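Long-range contacts in farnesyl pyrophosphate synthase (Pseudomonas aeruginosa, PDB 3ZOU), which catalyses the magnesium-dependent condensation of geranyl diphosphate with isopentenyl diphosphate to give the fifteen-carbon farnesyl diphosphate: residues 46-52 and 69-74; 75-79 and 117-122; 148-154 and 180-185; 211-215 and 284-288; 220-225 and 248-252. One frame throughout, in Å; residues are numbered along the deposited sequence.

Contact 1 of 5, residues 46-52 and 69-74. With 6H6 (3-(2-oxo-1,3-benzoxazol-3(2H)-yl)propanoic acid), chain G.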
# COMPACT_ATOMS: atom_id res chain seq x y z
N ARG A 46 7.42 -9.86 -16.66
CA ARG A 46 7.51 -8.41 -16.52
C ARG A 46 6.73 -7.62 -17.60
O ARG A 46 7.16 -6.61 -18.10
CB ARG A 46 8.97 -7.89 -16.44
CG ARG A 46 9.87 -8.58 -15.44
CD ARG A 46 9.23 -8.68 -14.04
NE ARG A 46 10.33 -9.12 -13.23
CZ ARG A 46 10.19 -9.78 -12.07
NH1 ARG A 46 8.99 -10.06 -11.56
NH2 ARG A 46 11.26 -10.21 -11.45
N VAL A 47 5.55 -8.13 -17.96
CA VAL A 47 4.68 -7.44 -18.89
C VAL A 47 4.32 -6.02 -18.46
O VAL A 47 4.23 -5.09 -19.26
CB VAL A 47 3.39 -8.23 -19.13
CG1 VAL A 47 2.45 -7.46 -20.06
CG2 VAL A 47 3.70 -9.61 -19.65
N ARG A 48 4.05 -5.80 -17.16
CA ARG A 48 3.69 -4.50 -16.70
C ARG A 48 4.83 -3.48 -16.72
O ARG A 48 4.64 -2.40 -17.30
CB ARG A 48 3.01 -4.66 -15.32
CG ARG A 48 1.63 -5.31 -15.43
CD ARG A 48 1.18 -5.89 -14.11
NE ARG A 48 -0.03 -6.69 -14.32
CZ ARG A 48 -0.00 -7.93 -14.79
NH1 ARG A 48 1.15 -8.55 -15.08
NH2 ARG A 48 -1.12 -8.58 -15.00
N PRO A 49 6.06 -3.91 -16.41
CA PRO A 49 7.23 -3.08 -16.74
C PRO A 49 7.38 -2.78 -18.25
O PRO A 49 7.63 -1.64 -18.58
CB PRO A 49 8.36 -3.88 -16.20
CG PRO A 49 7.76 -4.48 -14.91
CD PRO A 49 6.38 -4.88 -15.34
N LEU A 50 7.19 -3.81 -19.05
CA LEU A 50 7.30 -3.68 -20.55
C LEU A 50 6.38 -2.54 -20.97
O LEU A 50 6.70 -1.65 -21.74
CB LEU A 50 6.91 -4.99 -21.18
CG LEU A 50 7.18 -5.17 -22.72
CD1 LEU A 50 7.07 -6.62 -23.07
CD2 LEU A 50 6.22 -4.35 -23.49
N LEU A 51 5.14 -2.58 -20.46
CA LEU A 51 4.14 -1.61 -20.80
C LEU A 51 4.58 -0.21 -20.40
O LEU A 51 4.32 0.76 -21.11
CB LEU A 51 2.78 -1.98 -20.19
CG LEU A 51 2.04 -3.13 -20.89
CD1 LEU A 51 0.91 -3.70 -20.06
CD2 LEU A 51 1.55 -2.70 -22.27
N ALA A 52 5.08 -0.06 -19.16
CA ALA A 52 5.55 1.27 -18.68
C ALA A 52 6.67 1.79 -19.58
O ALA A 52 6.62 2.92 -20.00
CB ALA A 52 5.98 1.18 -17.23
N ALA A 69 8.39 3.74 -12.27
CA ALA A 69 7.08 3.26 -12.72
C ALA A 69 7.05 1.76 -12.95
O ALA A 69 6.15 1.07 -12.43
CB ALA A 69 6.71 3.94 -14.02
N ALA A 70 8.05 1.21 -13.65
CA ALA A 70 8.19 -0.18 -13.95
C ALA A 70 8.30 -0.98 -12.64
O ALA A 70 7.63 -1.98 -12.48
CB ALA A 70 9.43 -0.37 -14.84
N CYS A 71 9.13 -0.49 -11.73
CA CYS A 71 9.26 -1.19 -10.45
C CYS A 71 7.97 -1.21 -9.63
O CYS A 71 7.54 -2.24 -9.16
CB CYS A 71 10.30 -0.56 -9.60
SG CYS A 71 12.02 -0.84 -10.13
N ALA A 72 7.34 -0.07 -9.60
CA ALA A 72 6.09 0.07 -8.79
C ALA A 72 5.03 -0.85 -9.29
O ALA A 72 4.37 -1.55 -8.51
CB ALA A 72 5.62 1.48 -8.74
N VAL A 73 4.79 -0.89 -10.61
CA VAL A 73 3.71 -1.76 -11.08
C VAL A 73 4.04 -3.22 -10.89
O VAL A 73 3.15 -4.01 -10.61
CB VAL A 73 3.24 -1.45 -12.52
CG1 VAL A 73 2.71 -0.02 -12.54
CG2 VAL A 73 4.38 -1.62 -13.54
N GLU A 74 5.31 -3.60 -10.98
CA GLU A 74 5.69 -4.96 -10.77
C GLU A 74 5.54 -5.36 -9.29
O GLU A 74 5.15 -6.45 -8.99
CB GLU A 74 7.10 -5.29 -11.30
CG GLU A 74 7.34 -6.79 -11.34
CD GLU A 74 6.46 -7.62 -12.32
OE1 GLU A 74 5.84 -7.01 -13.21
OE2 GLU A 74 6.48 -8.84 -12.15
O 6H6 G . 9.12 -16.83 -23.86
N1 6H6 G . 7.29 -13.28 -25.05
O1 6H6 G . 8.23 -13.09 -27.14
C2 6H6 G . 7.59 -12.63 -26.17
O2 6H6 G . 7.11 -11.37 -26.09
C3 6H6 G . 6.47 -11.26 -24.91
C4 6H6 G . 5.79 -10.18 -24.38
C5 6H6 G . 5.24 -10.37 -23.11
C6 6H6 G . 5.37 -11.59 -22.45
C7 6H6 G . 6.05 -12.67 -22.98
C8 6H6 G . 6.59 -12.49 -24.24
C9 6H6 G . 7.69 -14.65 -24.76
C10 6H6 G . 9.14 -14.49 -24.24
C11 6H6 G . 9.68 -15.75 -23.57
OXT 6H6 G . 10.67 -15.60 -22.81
O HOH W 1 6.15 -10.65 -14.13
O HOH W 2 3.98 -7.82 -14.94
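Pro49 and Ala70 bring helices 47-58 and 67-85 together, their CA atoms 4.1 Å apart where the local axes run nearly antiparallel, at 150°. Alanines permit this: Ala52 CB rests on Ala69 CB, and Ala70 CB on Pro49 CB. Alongside, Val73 CG2 meets Arg48 CB at 3.8 Å. At the polar end, Glu74 CG stands anti to the backbone N (chi1 -167°), and a bend at chi2 then carries the carboxylate across Pro49, with OE1 3.1 Å from Pro49 CD. Arg46 NH1 reaches Glu74 OE2 at 2.9 Å in a salt bridge. The oxygen lies at the guanidinium edge but is approached from above the carboxylate plane, the two planes being 69° apart. Water 1 links OE2 to Arg46 N; water 2 donates to Glu74 OE1 at 2.7 Å and accepts from Arg48 N and NH1. Asp15 pairs with Arg46 NE, and Val40 O takes NH2. Val47 and Leu50 face the bound benzoxazolone. The start of helix 47-58 and the residues before it carry the family's GGKRxRP signature, linked to isopentenyl diphosphate binding. The buried carboxylate thus ties to both arginines, one directly and one through water, and their charges probably favour its ionised form.

Contact 2 of 5, residues 75-79 and 117-122; sequences LIHAY and LQALAF
Leu75 and Ile76 close tightly on Ala121, whose CB lies 3.8 Å from Leu75 CB and 3.7 Å from Ile76 CD1. Leu75 and Leu117 cross at about a right angle, their CD2 methyls meeting at 3.7 Å, while Leu75 CD1 reaches Leu120 CG. Helices 67-85 and 107-126 run almost exactly antiparallel here, at 171°, as neighbours in the all-helical isoprenoid synthase fold; the first leads on to the magnesium ligand Asp84. Toward Tyr79 and Gln118 the contact becomes polar and takes in a water. Gln118, extended beyond CG, lies alongside Tyr79 and points the same way, its CB over one ring face at 4.1 Å from the centroid in a CH-pi contact, the amide only 19° from the ring plane. Tyr79 OH and Gln118 NE2 do not bond; instead the hydroxyl donates to water 3 at 2.5 Å, which in turn donates to Gln118 OE1 at 2.8 Å. On this side Gln118 NE2 bonds to Asp115 O of the second subunit, and Phe122 stacks on Phe122 of that same subunit.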
# COMPACT_ATOMS: atom_id res chain seq x y z
N LEU A 75 5.85 -4.40 -8.42
CA LEU A 75 5.71 -4.65 -6.99
C LEU A 75 4.26 -4.89 -6.64
O LEU A 75 3.96 -5.77 -5.82
CB LEU A 75 6.29 -3.51 -6.19
CG LEU A 75 7.85 -3.51 -6.21
CD1 LEU A 75 8.32 -2.15 -5.75
CD2 LEU A 75 8.47 -4.62 -5.39
N ILE A 76 3.36 -4.06 -7.19
CA ILE A 76 1.95 -4.26 -6.91
C ILE A 76 1.55 -5.68 -7.43
O ILE A 76 0.78 -6.43 -6.79
CB ILE A 76 1.06 -3.16 -7.50
CG1 ILE A 76 1.33 -1.79 -6.82
CG2 ILE A 76 -0.44 -3.53 -7.43
CD1 ILE A 76 1.02 -1.76 -5.34
N HIS A 77 1.87 -5.95 -8.67
CA HIS A 77 1.57 -7.21 -9.28
C HIS A 77 2.06 -8.42 -8.41
O HIS A 77 1.30 -9.30 -8.07
CB HIS A 77 2.17 -7.29 -10.69
CG HIS A 77 1.87 -8.56 -11.40
ND1 HIS A 77 0.61 -9.06 -11.58
CD2 HIS A 77 2.71 -9.47 -11.92
CE1 HIS A 77 0.70 -10.21 -12.23
NE2 HIS A 77 1.96 -10.47 -12.42
N ALA A 78 3.30 -8.35 -7.99
CA ALA A 78 3.93 -9.42 -7.19
C ALA A 78 3.19 -9.59 -5.87
O ALA A 78 2.91 -10.68 -5.47
CB ALA A 78 5.38 -9.08 -6.93
N TYR A 79 2.87 -8.46 -5.20
CA TYR A 79 2.21 -8.57 -3.87
C TYR A 79 0.84 -9.24 -4.11
O TYR A 79 0.42 -10.14 -3.32
CB TYR A 79 2.09 -7.27 -3.12
CG TYR A 79 0.66 -6.73 -2.96
CD1 TYR A 79 -0.20 -7.32 -2.08
CD2 TYR A 79 0.19 -5.63 -3.65
CE1 TYR A 79 -1.51 -6.87 -1.94
CE2 TYR A 79 -1.11 -5.18 -3.53
CZ TYR A 79 -1.96 -5.78 -2.67
OH TYR A 79 -3.24 -5.35 -2.58
N LEU A 117 5.63 -5.25 0.18
CA LEU A 117 5.82 -4.96 -1.27
C LEU A 117 4.87 -3.87 -1.67
O LEU A 117 5.21 -3.03 -2.48
CB LEU A 117 5.60 -6.23 -2.11
CG LEU A 117 6.68 -7.32 -1.99
CD1 LEU A 117 6.22 -8.58 -2.69
CD2 LEU A 117 8.02 -6.85 -2.45
N GLN A 118 3.63 -3.90 -1.17
CA GLN A 118 2.70 -2.84 -1.53
C GLN A 118 3.21 -1.47 -1.09
O GLN A 118 3.21 -0.51 -1.82
CB GLN A 118 1.27 -3.11 -1.06
CG GLN A 118 0.39 -1.95 -1.48
CD GLN A 118 -1.13 -2.13 -1.40
OE1 GLN A 118 -1.83 -1.41 -2.10
NE2 GLN A 118 -1.62 -2.90 -0.49
N ALA A 119 3.62 -1.38 0.19
CA ALA A 119 4.20 -0.09 0.68
C ALA A 119 5.41 0.33 -0.15
O ALA A 119 5.49 1.51 -0.47
CB ALA A 119 4.57 -0.18 2.15
N LEU A 120 6.21 -0.65 -0.49
CA LEU A 120 7.41 -0.31 -1.26
C LEU A 120 7.07 0.30 -2.59
O LEU A 120 7.80 1.14 -3.11
CB LEU A 120 8.27 -1.51 -1.40
CG LEU A 120 9.61 -1.40 -2.11
CD1 LEU A 120 10.46 -0.41 -1.37
CD2 LEU A 120 10.27 -2.77 -2.10
N ALA A 121 6.04 -0.22 -3.25
CA ALA A 121 5.63 0.30 -4.56
C ALA A 121 5.43 1.81 -4.45
O ALA A 121 5.80 2.60 -5.33
CB ALA A 121 4.40 -0.40 -5.07
N PHE A 122 4.72 2.24 -3.41
CA PHE A 122 4.36 3.65 -3.19
C PHE A 122 5.60 4.45 -2.75
O PHE A 122 5.82 5.55 -3.23
CB PHE A 122 3.16 3.78 -2.21
CG PHE A 122 1.91 3.21 -2.81
CD1 PHE A 122 1.31 3.83 -3.89
CD2 PHE A 122 1.34 2.07 -2.34
CE1 PHE A 122 0.11 3.32 -4.42
CE2 PHE A 122 0.15 1.56 -2.86
CZ PHE A 122 -0.41 2.16 -3.94
O HOH W 3 -3.74 -2.97 -3.32

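Contact 3 of 5, residues 148-154 and 180-185; sequences AAGSAGM and HKTGAL. With GPP (geranyl diphosphate), chain E.
The His180 imidazole presents its edge to the turn before helix 154-163: Gly153 O lies near the ring plane, and Ala152 O approaches obliquely, 3.5 Å from His180 CD2. In the plane itself sits water 4, which donates to Ala152 O and is 2.9 Å from His180 NE2. The other ring nitrogen, ND1, bonds to Val176 O, so both nitrogens hold the ring's rotation. Arg26 of the second subunit packs against it. The facing turn, type I from Gly150 to Gly153, folds the chain back until Met154 N bonds to Ala148 O at 2.8 Å. Ala184 CB fills the crook of this bend, 3.5 Å from Ala148 O and 3.9 Å from the bare CA of Gly153. The CA of Met154 makes a C-H...O contact of 3.3 Å to His180 O, within a wider pi-type turn of helix 171-196. In the isoprenoid synthase fold such helix walls enclose the central substrate cavity, and here both segments touch geranyl diphosphate. Met154, extended to SD and bent at its last torsion, runs beside Leu185 and sets CE against C10 of the prenyl tail. Lys181 reaches the other end of the ligand. Extended at first and bent at chi3 (75°), its chain passes C5 of the tail, and NZ donates to O2A of the diphosphate at 3.0 Å while also forming a salt bridge with Asp161.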
# COMPACT_ATOMS: atom_id res chain seq x y z
N ALA A 148 -5.69 2.43 -8.97
CA ALA A 148 -5.71 1.18 -9.72
C ALA A 148 -5.48 -0.04 -8.88
O ALA A 148 -5.93 -1.14 -9.25
CB ALA A 148 -4.64 1.23 -10.80
N ALA A 149 -4.65 0.09 -7.83
CA ALA A 149 -4.25 -1.08 -7.01
C ALA A 149 -5.34 -1.38 -5.96
O ALA A 149 -5.36 -2.53 -5.48
CB ALA A 149 -2.98 -0.83 -6.30
N GLY A 150 -6.16 -0.38 -5.64
CA GLY A 150 -7.02 -0.47 -4.47
C GLY A 150 -8.38 -1.08 -4.72
O GLY A 150 -8.61 -1.87 -5.68
N SER A 151 -9.30 -0.82 -3.77
CA SER A 151 -10.58 -1.45 -3.80
C SER A 151 -11.51 -1.10 -4.95
O SER A 151 -12.49 -1.81 -5.18
CB SER A 151 -11.27 -1.24 -2.44
OG SER A 151 -10.52 -1.92 -1.40
N ALA A 152 -11.18 -0.02 -5.64
CA ALA A 152 -11.89 0.38 -6.84
C ALA A 152 -11.21 -0.11 -8.12
O ALA A 152 -11.74 0.14 -9.21
CB ALA A 152 -12.06 1.89 -6.91
N GLY A 153 -10.14 -0.83 -7.97
CA GLY A 153 -9.32 -1.38 -9.07
C GLY A 153 -9.05 -2.88 -8.82
O GLY A 153 -9.98 -3.70 -8.64
N MET A 154 -7.77 -3.22 -8.72
CA MET A 154 -7.30 -4.56 -8.62
C MET A 154 -7.93 -5.36 -7.45
O MET A 154 -8.39 -6.46 -7.64
CB MET A 154 -5.78 -4.57 -8.53
CG MET A 154 -5.11 -5.92 -8.45
SD MET A 154 -3.34 -5.84 -8.16
CE MET A 154 -3.37 -5.46 -6.41
N HIS A 180 -11.42 -4.86 -13.75
CA HIS A 180 -10.91 -4.50 -12.43
C HIS A 180 -9.70 -5.37 -12.06
O HIS A 180 -8.70 -4.81 -11.61
CB HIS A 180 -12.02 -4.70 -11.37
CG HIS A 180 -13.08 -3.65 -11.43
ND1 HIS A 180 -14.07 -3.63 -12.39
CD2 HIS A 180 -13.34 -2.60 -10.60
CE1 HIS A 180 -14.87 -2.60 -12.18
NE2 HIS A 180 -14.46 -1.97 -11.10
N LYS A 181 -9.81 -6.68 -12.23
CA LYS A 181 -8.84 -7.57 -11.63
C LYS A 181 -7.49 -7.47 -12.28
O LYS A 181 -6.44 -7.57 -11.60
CB LYS A 181 -9.32 -9.01 -11.69
CG LYS A 181 -8.45 -9.96 -10.86
CD LYS A 181 -9.03 -11.31 -10.73
CE LYS A 181 -8.87 -12.06 -12.01
NZ LYS A 181 -9.01 -13.54 -11.75
N THR A 182 -7.49 -7.38 -13.60
CA THR A 182 -6.23 -7.17 -14.33
C THR A 182 -6.19 -5.87 -15.14
O THR A 182 -5.09 -5.30 -15.30
CB THR A 182 -5.88 -8.38 -15.20
OG1 THR A 182 -6.99 -8.67 -16.01
CG2 THR A 182 -5.52 -9.58 -14.36
N GLY A 183 -7.33 -5.36 -15.61
CA GLY A 183 -7.33 -4.19 -16.46
C GLY A 183 -6.78 -2.96 -15.75
O GLY A 183 -6.03 -2.19 -16.31
N ALA A 184 -7.16 -2.74 -14.49
CA ALA A 184 -6.79 -1.52 -13.84
C ALA A 184 -5.27 -1.34 -13.80
O ALA A 184 -4.77 -0.24 -14.02
CB ALA A 184 -7.37 -1.45 -12.42
N LEU A 185 -4.58 -2.38 -13.44
CA LEU A 185 -3.14 -2.30 -13.24
C LEU A 185 -2.44 -2.24 -14.61
O LEU A 185 -1.38 -1.60 -14.71
CB LEU A 185 -2.66 -3.42 -12.33
CG LEU A 185 -1.19 -3.38 -11.99
CD1 LEU A 185 -0.78 -2.15 -11.25
CD2 LEU A 185 -0.83 -4.63 -11.13
C1 GPP E . -4.49 -13.80 -10.12
O1 GPP E . -5.71 -14.28 -10.75
C2 GPP E . -4.81 -12.66 -9.22
C3 GPP E . -4.82 -11.37 -9.63
C4 GPP E . -4.34 -11.09 -11.00
C5 GPP E . -5.10 -10.25 -8.74
C6 GPP E . -4.98 -10.71 -7.27
C7 GPP E . -5.43 -9.61 -6.43
C8 GPP E . -5.35 -9.51 -5.11
C9 GPP E . -4.72 -10.50 -4.12
C10 GPP E . -5.98 -8.20 -4.74
PA GPP E . -5.97 -15.86 -10.86
O1A GPP E . -6.08 -16.46 -9.43
O2A GPP E . -7.21 -15.99 -11.72
O3A GPP E . -4.69 -16.27 -11.74
PB GPP E . -3.47 -17.26 -11.37
O1B GPP E . -3.66 -17.60 -9.89
O2B GPP E . -3.62 -18.49 -12.25
O3B GPP E . -2.29 -16.35 -11.70
O HOH W 4 -14.74 0.46 -9.63

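Contact 4 of 5, residues 211-215 and 284-288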
# COMPACT_ATOMS: atom_id res chain seq x y z
N TYR A 211 -5.87 1.76 -25.73
CA TYR A 211 -4.95 0.67 -26.03
C TYR A 211 -4.95 -0.33 -24.91
O TYR A 211 -4.99 -1.54 -25.12
CB TYR A 211 -3.55 1.27 -26.37
CG TYR A 211 -2.45 0.22 -26.41
CD1 TYR A 211 -1.80 -0.17 -25.27
CD2 TYR A 211 -2.16 -0.44 -27.56
CE1 TYR A 211 -0.84 -1.14 -25.26
CE2 TYR A 211 -1.20 -1.46 -27.59
CZ TYR A 211 -0.52 -1.80 -26.44
OH TYR A 211 0.40 -2.81 -26.44
N ALA A 212 -4.71 0.18 -23.71
CA ALA A 212 -4.51 -0.67 -22.53
C ALA A 212 -5.76 -1.47 -22.19
O ALA A 212 -5.69 -2.62 -21.84
CB ALA A 212 -4.11 0.25 -21.37
N GLU A 213 -6.93 -0.85 -22.32
CA GLU A 213 -8.18 -1.55 -22.14
C GLU A 213 -8.33 -2.73 -23.06
O GLU A 213 -8.68 -3.82 -22.68
CB GLU A 213 -9.36 -0.58 -22.34
CG GLU A 213 -9.49 0.51 -21.30
CD GLU A 213 -10.46 1.65 -21.63
OE1 GLU A 213 -10.77 1.90 -22.81
OE2 GLU A 213 -10.86 2.36 -20.68
N ALA A 214 -8.00 -2.46 -24.32
CA ALA A 214 -8.10 -3.50 -25.34
C ALA A 214 -7.14 -4.64 -25.14
O ALA A 214 -7.53 -5.83 -25.22
CB ALA A 214 -8.00 -2.85 -26.72
N ILE A 215 -5.86 -4.38 -24.90
CA ILE A 215 -4.96 -5.47 -24.71
C ILE A 215 -5.20 -6.26 -23.44
O ILE A 215 -4.95 -7.45 -23.40
CB ILE A 215 -3.47 -5.11 -24.79
CG1 ILE A 215 -3.06 -4.07 -23.75
CG2 ILE A 215 -3.14 -4.56 -26.15
CD1 ILE A 215 -1.62 -4.13 -23.39
N LEU A 284 4.55 -1.24 -28.54
CA LEU A 284 3.14 -1.42 -28.12
C LEU A 284 2.31 -2.13 -29.17
O LEU A 284 1.49 -3.01 -28.92
CB LEU A 284 2.53 -0.10 -27.77
CG LEU A 284 2.98 0.64 -26.49
CD1 LEU A 284 2.16 1.89 -26.28
CD2 LEU A 284 2.84 -0.24 -25.27
N ARG A 285 2.54 -1.72 -30.42
CA ARG A 285 1.82 -2.40 -31.49
C ARG A 285 2.16 -3.89 -31.57
O ARG A 285 1.30 -4.78 -31.77
CB ARG A 285 2.11 -1.71 -32.84
CG ARG A 285 1.63 -0.29 -32.91
CD ARG A 285 2.07 0.39 -34.22
NE ARG A 285 1.51 1.73 -34.33
CZ ARG A 285 2.17 2.87 -34.32
NH1 ARG A 285 3.48 2.91 -34.31
NH2 ARG A 285 1.48 3.98 -34.34
N GLN A 286 3.46 -4.17 -31.51
CA GLN A 286 3.95 -5.54 -31.55
C GLN A 286 3.43 -6.42 -30.40
O GLN A 286 3.16 -7.59 -30.56
CB GLN A 286 5.49 -5.56 -31.62
CG GLN A 286 6.02 -5.04 -32.93
CD GLN A 286 7.55 -5.15 -33.00
OE1 GLN A 286 8.14 -6.09 -32.44
NE2 GLN A 286 8.17 -4.26 -33.74
N LEU A 287 3.36 -5.82 -29.23
CA LEU A 287 2.78 -6.51 -28.09
C LEU A 287 1.32 -6.87 -28.33
O LEU A 287 0.95 -7.98 -28.05
CB LEU A 287 2.91 -5.64 -26.81
CG LEU A 287 2.29 -6.33 -25.59
CD1 LEU A 287 3.11 -7.51 -25.15
CD2 LEU A 287 2.27 -5.27 -24.49
N ALA A 288 0.56 -5.95 -28.85
CA ALA A 288 -0.83 -6.24 -29.19
C ALA A 288 -1.00 -7.43 -30.10
O ALA A 288 -1.87 -8.29 -29.88
CB ALA A 288 -1.56 -5.04 -29.69
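Two donors grip Leu284 O: Tyr211 OH, at 2.7 Å, and the helical Ala288 N, at 3.1 Å, arriving from opposite faces of the carbonyl plane. The phenol comes in bent, at a C=O...O angle of 114°, and tilted out of that plane, using the side of the carbonyl that the helix's own bond leaves to it. A chi1 of 168° turns the Tyr211 ring away from its own backbone N and across to helix 282-293. Leu284 lies over one face, its CB 3.7 Å from Tyr211 CZ, and Ile215 CG2 backs the other from within the tyrosine's own helix. The same methyl meets Ala288 CB at 3.9 Å. Leu287 CD2 closes against the hydroxyl, and Leu287 also borders the benzoxazolone fragment. The local axes lie 11.2 Å apart at 20°, a wide spacing that the tyrosine ring bridges. Helix 47-58 lines the interface through Leu51, which touches Ile215 and Leu287, and helix 256-273 supports Tyr211 with Ala270.

Contact 5 of 5, residues 220-225 and 248-252. With MG (magnesium ion), chain F.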
# COMPACT_ATOMS: atom_id res chain seq x y z
N GLN A 220 -6.96 -11.89 -21.82
CA GLN A 220 -7.85 -12.81 -21.13
C GLN A 220 -8.62 -13.71 -22.12
O GLN A 220 -8.81 -14.90 -21.86
CB GLN A 220 -8.82 -12.04 -20.23
CG GLN A 220 -8.10 -11.33 -19.11
CD GLN A 220 -7.36 -12.27 -18.17
OE1 GLN A 220 -7.74 -13.43 -17.95
NE2 GLN A 220 -6.22 -11.81 -17.67
N VAL A 221 -9.04 -13.10 -23.21
CA VAL A 221 -9.74 -13.87 -24.28
C VAL A 221 -8.81 -14.93 -24.83
O VAL A 221 -9.17 -16.15 -24.94
CB VAL A 221 -10.27 -12.95 -25.37
CG1 VAL A 221 -10.93 -13.80 -26.50
CG2 VAL A 221 -11.23 -11.89 -24.84
N GLN A 222 -7.59 -14.52 -25.23
CA GLN A 222 -6.65 -15.52 -25.80
C GLN A 222 -6.26 -16.58 -24.77
O GLN A 222 -6.07 -17.76 -25.11
CB GLN A 222 -5.42 -14.82 -26.41
CG GLN A 222 -4.42 -15.72 -27.09
CD GLN A 222 -5.00 -16.34 -28.37
OE1 GLN A 222 -6.09 -15.96 -28.82
NE2 GLN A 222 -4.31 -17.31 -28.91
N ASP A 223 -6.11 -16.23 -23.50
CA ASP A 223 -5.78 -17.25 -22.49
C ASP A 223 -6.86 -18.35 -22.40
O ASP A 223 -6.52 -19.54 -22.31
CB ASP A 223 -5.67 -16.65 -21.10
CG ASP A 223 -4.31 -16.08 -20.80
OD1 ASP A 223 -3.44 -16.06 -21.70
OD2 ASP A 223 -4.11 -15.57 -19.65
N ASP A 224 -8.12 -17.92 -22.45
CA ASP A 224 -9.27 -18.81 -22.41
C ASP A 224 -9.23 -19.70 -23.65
O ASP A 224 -9.49 -20.92 -23.56
CB ASP A 224 -10.61 -18.09 -22.36
CG ASP A 224 -10.94 -17.49 -20.98
OD1 ASP A 224 -10.12 -17.66 -20.08
OD2 ASP A 224 -12.03 -16.90 -20.88
N ILE A 225 -8.91 -19.12 -24.80
CA ILE A 225 -8.89 -19.89 -26.03
C ILE A 225 -7.83 -20.95 -25.93
O ILE A 225 -8.08 -22.12 -26.26
CB ILE A 225 -8.67 -19.00 -27.24
CG1 ILE A 225 -9.89 -18.16 -27.53
CG2 ILE A 225 -8.24 -19.85 -28.47
CD1 ILE A 225 -9.65 -16.96 -28.39
N PRO A 248 -16.89 -20.41 -16.70
CA PRO A 248 -17.56 -19.46 -17.59
C PRO A 248 -16.53 -18.60 -18.35
O PRO A 248 -16.06 -17.57 -17.86
CB PRO A 248 -18.42 -18.64 -16.62
CG PRO A 248 -17.64 -18.68 -15.33
CD PRO A 248 -16.61 -19.79 -15.40
N THR A 249 -16.20 -19.03 -19.56
CA THR A 249 -15.01 -18.54 -20.30
C THR A 249 -15.45 -17.88 -21.56
O THR A 249 -16.60 -17.98 -21.97
CB THR A 249 -14.11 -19.70 -20.66
OG1 THR A 249 -14.84 -20.57 -21.55
CG2 THR A 249 -13.69 -20.50 -19.41
N TYR A 250 -14.55 -17.16 -22.23
CA TYR A 250 -14.95 -16.56 -23.47
C TYR A 250 -15.43 -17.60 -24.54
O TYR A 250 -16.43 -17.32 -25.18
CB TYR A 250 -13.86 -15.60 -24.02
CG TYR A 250 -13.83 -14.30 -23.28
CD1 TYR A 250 -14.76 -13.31 -23.52
CD2 TYR A 250 -12.86 -14.06 -22.33
CE1 TYR A 250 -14.76 -12.14 -22.82
CE2 TYR A 250 -12.85 -12.87 -21.63
CZ TYR A 250 -13.81 -11.92 -21.90
OH TYR A 250 -13.80 -10.72 -21.26
N PRO A 251 -14.71 -18.71 -24.72
CA PRO A 251 -15.25 -19.76 -25.63
C PRO A 251 -16.63 -20.27 -25.25
O PRO A 251 -17.50 -20.45 -26.14
CB PRO A 251 -14.20 -20.86 -25.55
CG PRO A 251 -12.93 -20.11 -25.30
CD PRO A 251 -13.35 -19.04 -24.31
N ALA A 252 -16.88 -20.44 -23.95
CA ALA A 252 -18.22 -20.94 -23.51
C ALA A 252 -19.27 -19.92 -23.82
O ALA A 252 -20.42 -20.25 -24.20
CB ALA A 252 -18.22 -21.29 -22.04
MG MG F . -10.09 -16.80 -18.12
O HOH W 5 -9.30 -15.24 -19.08
O HOH W 6 -12.15 -15.59 -18.65
O HOH W 7 -7.99 -17.56 -17.90
O HOH W 8 -10.86 -18.71 -17.50
O HOH W 9 -9.81 -16.09 -16.36
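Asp224 divides its carboxylate between a metal and a helix start: OD1 binds magnesium at 2.1 Å, while OD2 accepts from Tyr250 N at 2.9 Å. That N-H, the first of helix 250-254, arrives nearly straight (168°) on the anti side of the oxygen, 21° out of the carboxylate plane. Thr249 caps the same end, its OG1 accepting from Ala252 N. Five waters complete the magnesium shell; water 6 donates to Asp224 OD2, and water 5 is held by both Gln220 O and Gln220 OE1. Below this polar layer Val221 CG2 sits over the centre of the Tyr250 ring, 3.6 Å from its centroid and 9° off the normal, a CH-pi contact. Pro251 CD then presses on Asp224 CB at 3.5 Å. Asp224 belongs to the second aspartate-rich motif of the prenyltransferases. Held at one oxygen by the metal and at the other by a helix-start N-H, the carboxylate has its rotation fixed, leaving the metal one protein ligand and a largely aqueous shell.

How the contacts relate
Contacts 1, 2, 4 and 5 are buried, contact 3 only partly; contact 5 is nevertheless furthest from the chain's centre, about 19 Å from it. Helix 67-85 serves contacts 1 and 2, helix 171-196 contact 3, and helix 202-227 contacts 4 and 5. Leu51 of contact 1 packs on Leu287 and Ile215 of contact 4, and Ile76 of contact 2 on Met154 of contact 3. Contacts 2 and 4 are mainly apolar, contact 1 adds a buried salt bridge, and contacts 3 and 5 put a lysine and an aspartate on ligand and metal. Contacts 1 and 4 border the benzoxazolone fragment. Contacts 2 and 3 also meet the second subunit.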